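Local coordinates for protein benzoylformate Decarboxylase (PDB 4K9Q) that probably decarboxylates benzoylformate to benzaldehyde as a thiamine diphosphate- and magnesium-dependent lyase of the TPP enzyme family, at residues A[249-254]-A[258-263]. Numbering follows the deposited sequence.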
# COMPACT_ATOMS: atom_id res chain seq x y z
N ALA A 249 -4.89 -19.44 -33.51
CA ALA A 249 -4.49 -18.78 -32.27
C ALA A 249 -3.00 -19.01 -32.06
O ALA A 249 -2.52 -20.14 -32.21
CB ALA A 249 -5.27 -19.35 -31.10
N LEU A 250 -2.27 -17.96 -31.71
CA LEU A 250 -0.84 -18.12 -31.49
C LEU A 250 -0.58 -18.88 -30.19
O LEU A 250 -1.34 -18.77 -29.22
CB LEU A 250 -0.13 -16.76 -31.45
CG LEU A 250 -0.01 -16.03 -32.79
CD1 LEU A 250 0.38 -14.57 -32.57
CD2 LEU A 250 0.98 -16.74 -33.70
N THR A 251 0.49 -19.66 -30.19
CA THR A 251 0.92 -20.33 -28.98
C THR A 251 1.51 -19.29 -28.04
O THR A 251 1.74 -18.15 -28.44
CB THR A 251 1.97 -21.41 -29.29
OG1 THR A 251 3.10 -20.79 -29.92
CG2 THR A 251 1.37 -22.46 -30.24
N SER A 252 1.77 -19.68 -26.80
CA SER A 252 2.06 -18.70 -25.75
C SER A 252 3.47 -18.74 -25.16
O SER A 252 3.72 -18.20 -24.08
CB SER A 252 1.01 -18.81 -24.64
OG SER A 252 0.95 -20.13 -24.14
N GLY A 253 4.41 -19.37 -25.88
CA GLY A 253 5.81 -19.28 -25.51
C GLY A 253 6.54 -18.28 -26.41
O GLY A 253 6.16 -18.09 -27.56
N ILE A 254 7.59 -17.65 -25.90
CA ILE A 254 8.36 -16.70 -26.69
C ILE A 254 8.86 -17.33 -27.99
O ILE A 254 8.61 -16.81 -29.08
CB ILE A 254 9.54 -16.14 -25.89
CG1 ILE A 254 9.02 -15.24 -24.76
CG2 ILE A 254 10.47 -15.35 -26.80
CD1 ILE A 254 10.06 -14.88 -23.71
N GLU A 258 7.24 -16.90 -31.87
CA GLU A 258 8.21 -16.42 -32.86
C GLU A 258 8.21 -17.30 -34.10
O GLU A 258 8.16 -16.81 -35.22
CB GLU A 258 9.62 -16.40 -32.25
CG GLU A 258 10.71 -15.97 -33.25
CD GLU A 258 12.08 -16.54 -32.91
OE1 GLU A 258 12.26 -17.11 -31.80
OE2 GLU A 258 13.00 -16.40 -33.75
N LYS A 259 8.26 -18.62 -33.91
CA LYS A 259 8.34 -19.53 -35.05
C LYS A 259 7.09 -19.45 -35.91
O LYS A 259 7.16 -19.58 -37.14
CB LYS A 259 8.59 -20.96 -34.57
CG LYS A 259 10.03 -21.18 -34.10
CD LYS A 259 10.25 -22.59 -33.58
CE LYS A 259 11.65 -22.75 -32.99
NZ LYS A 259 12.70 -22.44 -33.99
N GLN A 260 5.94 -19.22 -35.28
CA GLN A 260 4.69 -19.17 -36.01
C GLN A 260 4.55 -17.95 -36.92
O GLN A 260 3.83 -18.00 -37.91
CB GLN A 260 3.49 -19.24 -35.07
CG GLN A 260 3.37 -20.56 -34.33
CD GLN A 260 2.15 -20.59 -33.44
OE1 GLN A 260 2.10 -19.92 -32.40
NE2 GLN A 260 1.14 -21.36 -33.85
N ILE A 261 5.25 -16.87 -36.58
CA ILE A 261 5.08 -15.63 -37.33
C ILE A 261 6.28 -15.32 -38.24
O ILE A 261 6.36 -14.25 -38.83
CB ILE A 261 4.75 -14.42 -36.39
CG1 ILE A 261 5.90 -14.16 -35.41
CG2 ILE A 261 3.43 -14.68 -35.65
CD1 ILE A 261 5.76 -12.85 -34.60
N GLN A 262 7.19 -16.28 -38.37
CA GLN A 262 8.34 -16.11 -39.26
C GLN A 262 7.91 -15.85 -40.71
O GLN A 262 6.86 -16.32 -41.15
CB GLN A 262 9.25 -17.34 -39.20
CG GLN A 262 10.07 -17.44 -37.93
CD GLN A 262 10.96 -18.67 -37.90
OE1 GLN A 262 10.81 -19.58 -38.72
NE2 GLN A 262 11.91 -18.70 -36.96
N GLY A 263 8.72 -15.09 -41.44
CA GLY A 263 8.46 -14.84 -42.85
C GLY A 263 7.73 -13.55 -43.13
O GLY A 263 7.33 -13.28 -44.27
O HOH W 1 -1.39 -22.33 -32.97
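Gln260 reaches back from the last turn of helix 254-260 to Thr251, and its amide oxygen takes two hydrogen bonds there. The first comes from the backbone: Thr251 N lies 2.7 Å from Gln260 OE1, with an N-H...O angle of 173°, in the plane of the amide and on a lone pair. The second is donated by the hydroxyl, Thr251 OG1 to Gln260 OE1 at 2.8 Å, and arrives from above that plane, 56° out of it. Thr251 chi1 of 60° sets OG1 between its own N and carbonyl carbon, where the hydroxyl and the N-H can converge on one acceptor. OG1 also hydrogen-bonds Ser256 OG. The other half of the amide is served by a water, which accepts from Gln260 NE2 at 2.8 Å and donates to Ala249 O at 2.6 Å. With both amide ends engaged, the rotation of the Gln260 amide group is well defined. Glu258 N closes an ordinary i to i+4 helical bond on Ile254 O, 3.1 Å away, while its extended side chain carries OE1 to Gln284 N. Leu250 CD2 meets Ile261 CG2 at 3.7 Å, the two side chains crossing near a right angle. Gly253 is the N-cap residue; the Gln260 bonds join the loop before the helix to its last turn. Helix 254-260 lies in the crossover from strand 246-249, outermost in this chain's Rossmann-like parallel central-domain sheet, to strand 266-270; Leu250 and Gln260 rest on Trp229 of strand 228-230, and Ile261 packs on Leu201 of strand 201-204.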